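Long-range contacts in SspB protein (Streptomyces clavuligerus, PDB 6JUF), which belongs to the SspABCD-SspE phosphorothioation-sensing anti-phage defence system and probably acts as a metal-dependent DNA nuclease: residues V133-P139 against V151-H155; S141-L145 against S217-F221. One frame throughout, in Å; residues are numbered along the deposited sequence.

Interaction 1: residues V133-P139 against V151-H155; sequences VAFHLAP and VIVRH
The helical segments 133-137 and 151-155 run at 74° to each other, with their axes 10.7 Å apart at closest approach. Their backbones come nearest at Val133 with Ile152 and at Ala138 with Val151. Residues 133-137 include a wider pi-type turn, in which Val133 O accepts from both Leu137 N and Ala138 N. Ala138 and Pro139 are loop.

Val133 reaches across with CG1, which lies anti to its backbone N (chi1 176°). Val133 CG1 packs 3.7 Å from Ile152 CG1 and 4.0 Å from Val151 CG1. Its second branch, CG2, lies near His155 CB. Pro139 CD and Val151 CG1 meet tip to tip at 4.0 Å. Leu137 covers one face of the His155 imidazole: Leu137 CD1 sits 4.1 Å from the centroid of the His155 ring in a CH-pi contact, offset toward the rim. His155 ND1 also makes a weak hydrogen bond, 3.5 Å long, back to Val151 O one turn earlier. The contact is apolar helix-to-helix packing, with His155 taking Leu137 on one face of its ring.

Leu6 of helix 5-9 touches Val133, Leu137 and His155. Ile152 packs on Ile169 and Val173 of helix 166-180, while Arg266 and Arg269 hydrogen-bond to Phe135 O.

Interaction 2: residues S141-L145 against S217-F221; sequences SRFTL and SEWEF
Phe143 and Trp219 exchange two backbone hydrogen bonds. Phe143 N reaches Trp219 O at 2.8 Å, and Trp219 N reaches Phe143 O at 2.9 Å. The first is the straighter, with 165° at the hydrogen. Two residues along each strand, Phe221 N donates to Ser141 O over 2.9 Å. Between these bonds lies the non-hydrogen-bonded pair Arg142 and Glu220, where Arg142 CA-H points to Trp219 O.

Arg142 and Glu220 share one face of the sheet. The arginine bends at chi3 (-111°), and Arg142 NH1 makes a salt bridge of 3.1 Å to Glu218 OE2. The guanidinium and carboxylate planes are nearly perpendicular, at 88°. Glu220 OE2 lies in the guanidinium plane, a long 3.9 Å from Arg142 NE. Two carboxylates thus flank one arginine at the exposed surface.

The two strands are neighbours in a three-stranded antiparallel sheet. Strand 218-221 is its middle strand and strand 142-144 lies at one edge.

The other face carries Phe143 and Trp219. One face of the Phe143 ring lies under Trp219 O. Phe143 CE2 touches Phe221 CE2 at 3.8 Å, the two rings meeting obliquely, neither stacked nor edge-to-face. Leu145 CD2 sits 3.4 Å from Trp219 CD1.

Further out, strand 208-211 bonds the backbone of Glu218 and Glu220. Thr144 OG1 caps Asp147 N at the start of helix 145-159. Arg269 holds Ser141 OG, and Thr177 of helix 166-180 touches both Leu145 and Trp219.

In the fold
The centres of interactions 1 and 2 lie about 13 Å apart, on the same side of the chain's centre. Helix 129-137, strand 142-144 and helix 145-159 follow one another, so the edge strand joins the two helices of interaction 1. Residues 141-145 come between the segments of interaction 1, and 217-221 come after both. The contacts also touch directly: Phe221 packs on Ala134 and Phe135. Helix 166-180 borders both, and Arg269 hydrogen-bonds to Phe135 O in one and to Ser141 OG in the other. These contacts probably help to hold the small sheet against the helices, away from the magnesium-binding residue Glu18.

Interaction 1: residues V133-P139 against V151-H155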
loop_
_atom_site.group_PDB
_atom_site.type_symbol
_atom_site.label_atom_id
_atom_site.label_comp_id
_atom_site.label_asym_id
_atom_site.label_seq_id
_atom_site.Cartn_x
_atom_site.Cartn_y
_atom_site.Cartn_z
ATOM N N VAL B 133 -16.514 9.701 -15.838
ATOM C CA VAL B 133 -16.713 9.294 -17.249
ATOM C C VAL B 133 -16.162 7.878 -17.452
ATOM O O VAL B 133 -16.823 7.023 -18.032
ATOM C CB VAL B 133 -15.995 10.265 -18.231
ATOM C CG1 VAL B 133 -16.165 9.729 -19.687
ATOM C CG2 VAL B 133 -16.617 11.659 -18.128
ATOM N N ALA B 134 -14.911 7.629 -16.995
ATOM C CA ALA B 134 -14.210 6.358 -17.290
ATOM C C ALA B 134 -15.015 5.179 -16.763
ATOM O O ALA B 134 -15.189 4.186 -17.439
ATOM C CB ALA B 134 -12.769 6.321 -16.717
ATOM N N PHE B 135 -15.491 5.291 -15.528
ATOM C CA PHE B 135 -16.261 4.176 -14.934
ATOM C C PHE B 135 -17.714 4.145 -15.357
ATOM O O PHE B 135 -18.249 3.005 -15.548
ATOM C CB PHE B 135 -16.145 4.178 -13.409
ATOM C CG PHE B 135 -14.814 3.658 -12.930
ATOM C CD1 PHE B 135 -14.681 2.327 -12.577
ATOM C CD2 PHE B 135 -13.689 4.491 -12.872
ATOM C CE1 PHE B 135 -13.446 1.813 -12.148
ATOM C CE2 PHE B 135 -12.462 3.981 -12.426
ATOM C CZ PHE B 135 -12.316 2.648 -12.122
ATOM N N HIS B 136 -18.380 5.303 -15.467
ATOM C CA HIS B 136 -19.856 5.311 -15.554
ATOM C C HIS B 136 -20.440 5.737 -16.888
ATOM O O HIS B 136 -21.585 5.415 -17.169
ATOM C CB HIS B 136 -20.395 6.218 -14.448
ATOM C CG HIS B 136 -20.168 5.645 -13.066
ATOM N ND1 HIS B 136 -20.670 4.457 -12.702
ATOM C CD2 HIS B 136 -19.535 6.160 -11.953
ATOM C CE1 HIS B 136 -20.339 4.169 -11.428
ATOM N NE2 HIS B 136 -19.636 5.220 -10.948
ATOM N N LEU B 137 -19.679 6.476 -17.700
ATOM C CA LEU B 137 -20.258 7.062 -18.966
ATOM C C LEU B 137 -19.642 6.557 -20.265
ATOM O O LEU B 137 -20.294 6.579 -21.307
ATOM C CB LEU B 137 -20.218 8.596 -18.944
ATOM C CG LEU B 137 -21.028 9.259 -17.800
ATOM C CD1 LEU B 137 -20.905 10.778 -17.808
ATOM C CD2 LEU B 137 -22.485 8.938 -17.896
ATOM N N ALA B 138 -18.435 6.029 -20.199
ATOM C CA ALA B 138 -17.763 5.561 -21.426
ATOM C C ALA B 138 -18.497 4.378 -22.017
ATOM O O ALA B 138 -18.973 3.518 -21.261
ATOM C CB ALA B 138 -16.290 5.172 -21.160
ATOM N N PRO B 139 -18.608 4.317 -23.346
ATOM C CA PRO B 139 -19.422 3.214 -23.935
ATOM C C PRO B 139 -18.579 1.913 -24.059
ATOM O O PRO B 139 -19.086 0.882 -24.426
ATOM C CB PRO B 139 -19.768 3.748 -25.321
ATOM C CG PRO B 139 -18.611 4.633 -25.654
ATOM C CD PRO B 139 -18.176 5.284 -24.343
ATOM N N VAL B 151 -13.307 10.434 -25.299
ATOM C CA VAL B 151 -14.615 10.306 -24.681
ATOM C C VAL B 151 -14.843 11.349 -23.588
ATOM O O VAL B 151 -15.889 11.964 -23.525
ATOM C CB VAL B 151 -14.896 8.863 -24.224
ATOM C CG1 VAL B 151 -16.272 8.763 -23.544
ATOM C CG2 VAL B 151 -14.927 7.999 -25.452
ATOM N N ILE B 152 -13.828 11.563 -22.752
ATOM C CA ILE B 152 -13.970 12.567 -21.716
ATOM C C ILE B 152 -14.142 13.971 -22.339
ATOM O O ILE B 152 -14.990 14.709 -21.904
ATOM C CB ILE B 152 -12.811 12.557 -20.719
ATOM C CG1 ILE B 152 -12.780 11.202 -19.989
ATOM C CG2 ILE B 152 -12.971 13.707 -19.754
ATOM C CD1 ILE B 152 -11.440 10.850 -19.371
ATOM N N VAL B 153 -13.340 14.273 -23.373
ATOM C CA VAL B 153 -13.442 15.568 -24.074
ATOM C C VAL B 153 -14.896 15.776 -24.554
ATOM O O VAL B 153 -15.440 16.838 -24.389
ATOM C CB VAL B 153 -12.497 15.635 -25.273
ATOM C CG1 VAL B 153 -12.856 16.774 -26.262
ATOM C CG2 VAL B 153 -11.052 15.691 -24.791
ATOM N N ARG B 154 -15.495 14.735 -25.160
ATOM C CA ARG B 154 -16.850 14.820 -25.691
ATOM C C ARG B 154 -17.817 15.226 -24.580
ATOM O O ARG B 154 -18.632 16.130 -24.747
ATOM C CB ARG B 154 -17.207 13.483 -26.366
ATOM C CG ARG B 154 -18.499 13.474 -27.182
ATOM C CD ARG B 154 -18.844 12.061 -27.674
ATOM N NE ARG B 154 -19.671 11.319 -26.700
ATOM C CZ ARG B 154 -20.990 11.497 -26.526
ATOM N NH1 ARG B 154 -21.661 12.396 -27.241
ATOM N NH2 ARG B 154 -21.653 10.779 -25.637
ATOM N N HIS B 155 -17.709 14.543 -23.424
ATOM C CA HIS B 155 -18.569 14.825 -22.280
ATOM C C HIS B 155 -18.345 16.207 -21.680
ATOM O O HIS B 155 -19.283 16.922 -21.308
ATOM C CB HIS B 155 -18.424 13.713 -21.208
ATOM C CG HIS B 155 -19.350 12.571 -21.454
ATOM N ND1 HIS B 155 -18.959 11.405 -22.034
ATOM C CD2 HIS B 155 -20.708 12.482 -21.272
ATOM C CE1 HIS B 155 -20.032 10.610 -22.199
ATOM N NE2 HIS B 155 -21.103 11.274 -21.742
#

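Interaction 2: residues S141-L145 against S217-F221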
loop_
_atom_site.group_PDB
_atom_site.type_symbol
_atom_site.label_atom_id
_atom_site.label_comp_id
_atom_site.label_asym_id
_atom_site.label_seq_id
_atom_site.Cartn_x
_atom_site.Cartn_y
_atom_site.Cartn_z
ATOM N N SER B 141 -15.111 -0.643 -22.489
ATOM C CA SER B 141 -14.270 -1.059 -21.342
ATOM C C SER B 141 -12.841 -1.289 -21.727
ATOM O O SER B 141 -11.965 -1.364 -20.827
ATOM C CB SER B 141 -14.817 -2.335 -20.670
ATOM O OG SER B 141 -15.939 -1.988 -19.858
ATOM N N ARG B 142 -12.567 -1.435 -23.022
ATOM C CA ARG B 142 -11.201 -1.571 -23.526
ATOM C C ARG B 142 -10.869 -0.357 -24.396
ATOM O O ARG B 142 -11.663 0.075 -25.209
ATOM C CB ARG B 142 -11.043 -2.900 -24.286
ATOM C CG ARG B 142 -9.668 -3.037 -24.888
ATOM C CD ARG B 142 -9.674 -3.969 -26.058
ATOM N NE ARG B 142 -8.955 -5.175 -25.723
ATOM C CZ ARG B 142 -8.158 -5.815 -26.580
ATOM N NH1 ARG B 142 -7.962 -5.339 -27.829
ATOM N NH2 ARG B 142 -7.531 -6.916 -26.181
ATOM N N PHE B 143 -9.667 0.218 -24.195
ATOM C CA PHE B 143 -9.392 1.484 -24.848
ATOM C C PHE B 143 -7.895 1.775 -24.903
ATOM O O PHE B 143 -7.121 1.356 -24.020
ATOM C CB PHE B 143 -10.073 2.616 -24.074
ATOM C CG PHE B 143 -9.850 2.535 -22.587
ATOM C CD1 PHE B 143 -8.753 3.171 -22.003
ATOM C CD2 PHE B 143 -10.713 1.801 -21.774
ATOM C CE1 PHE B 143 -8.548 3.103 -20.615
ATOM C CE2 PHE B 143 -10.518 1.719 -20.413
ATOM C CZ PHE B 143 -9.433 2.351 -19.831
ATOM N N THR B 144 -7.510 2.608 -25.855
ATOM C CA THR B 144 -6.216 3.286 -25.723
ATOM C C THR B 144 -6.432 4.523 -24.841
ATOM O O THR B 144 -7.566 4.992 -24.644
ATOM C CB THR B 144 -5.712 3.755 -27.102
ATOM O OG1 THR B 144 -6.593 4.758 -27.656
ATOM C CG2 THR B 144 -5.579 2.558 -28.019
ATOM N N LEU B 145 -5.340 5.050 -24.304
ATOM C CA LEU B 145 -5.427 6.286 -23.528
ATOM C C LEU B 145 -6.006 7.443 -24.368
ATOM O O LEU B 145 -6.791 8.265 -23.862
ATOM C CB LEU B 145 -4.062 6.611 -22.835
ATOM C CG LEU B 145 -3.628 5.465 -21.881
ATOM C CD1 LEU B 145 -2.397 5.822 -21.055
ATOM C CD2 LEU B 145 -4.759 4.955 -20.952
ATOM N N SER B 217 -0.088 0.062 -27.116
ATOM C CA SER B 217 -0.982 1.014 -26.446
ATOM C C SER B 217 -2.315 0.687 -25.712
ATOM O O SER B 217 -3.035 1.655 -25.449
ATOM C CB SER B 217 -1.317 2.100 -27.472
ATOM O OG SER B 217 -1.704 1.501 -28.691
ATOM N N GLU B 218 -2.677 -0.557 -25.359
ATOM C CA GLU B 218 -4.095 -0.761 -24.923
ATOM C C GLU B 218 -4.375 -1.169 -23.459
ATOM O O GLU B 218 -3.565 -1.844 -22.853
ATOM C CB GLU B 218 -4.810 -1.749 -25.840
ATOM C CG GLU B 218 -4.963 -1.348 -27.289
ATOM C CD GLU B 218 -5.808 -2.354 -28.016
ATOM O OE1 GLU B 218 -5.185 -3.181 -28.696
ATOM O OE2 GLU B 218 -7.066 -2.339 -27.881
ATOM N N TRP B 219 -5.528 -0.789 -22.903
ATOM C CA TRP B 219 -5.872 -1.069 -21.499
ATOM C C TRP B 219 -7.334 -1.435 -21.415
ATOM O O TRP B 219 -8.122 -1.200 -22.332
ATOM C CB TRP B 219 -5.716 0.148 -20.620
ATOM C CG TRP B 219 -4.373 0.784 -20.800
ATOM C CD1 TRP B 219 -3.988 1.713 -21.745
ATOM C CD2 TRP B 219 -3.188 0.527 -19.989
ATOM N NE1 TRP B 219 -2.667 2.054 -21.573
ATOM C CE2 TRP B 219 -2.136 1.377 -20.525
ATOM C CE3 TRP B 219 -2.918 -0.292 -18.913
ATOM C CZ2 TRP B 219 -0.843 1.378 -19.993
ATOM C CZ3 TRP B 219 -1.609 -0.301 -18.356
ATOM C CH2 TRP B 219 -0.600 0.539 -18.886
ATOM N N GLU B 220 -7.717 -2.055 -20.295
ATOM C CA GLU B 220 -9.131 -2.353 -20.103
ATOM C C GLU B 220 -9.504 -2.432 -18.639
ATOM O O GLU B 220 -8.676 -2.827 -17.798
ATOM C CB GLU B 220 -9.533 -3.627 -20.820
ATOM C CG GLU B 220 -8.925 -4.895 -20.267
ATOM C CD GLU B 220 -9.326 -6.107 -21.084
ATOM O OE1 GLU B 220 -8.879 -7.169 -20.709
ATOM O OE2 GLU B 220 -10.048 -6.008 -22.100
ATOM N N PHE B 221 -10.750 -2.059 -18.344
ATOM C CA PHE B 221 -11.310 -2.366 -17.049
ATOM C C PHE B 221 -11.541 -3.878 -17.043
ATOM O O PHE B 221 -11.948 -4.476 -18.041
ATOM C CB PHE B 221 -12.534 -1.468 -16.684
ATOM C CG PHE B 221 -12.167 -0.021 -16.499
ATOM C CD1 PHE B 221 -11.218 0.340 -15.508
ATOM C CD2 PHE B 221 -12.674 0.976 -17.336
ATOM C CE1 PHE B 221 -10.819 1.666 -15.352
ATOM C CE2 PHE B 221 -12.313 2.309 -17.148
ATOM C CZ PHE B 221 -11.370 2.645 -16.164
#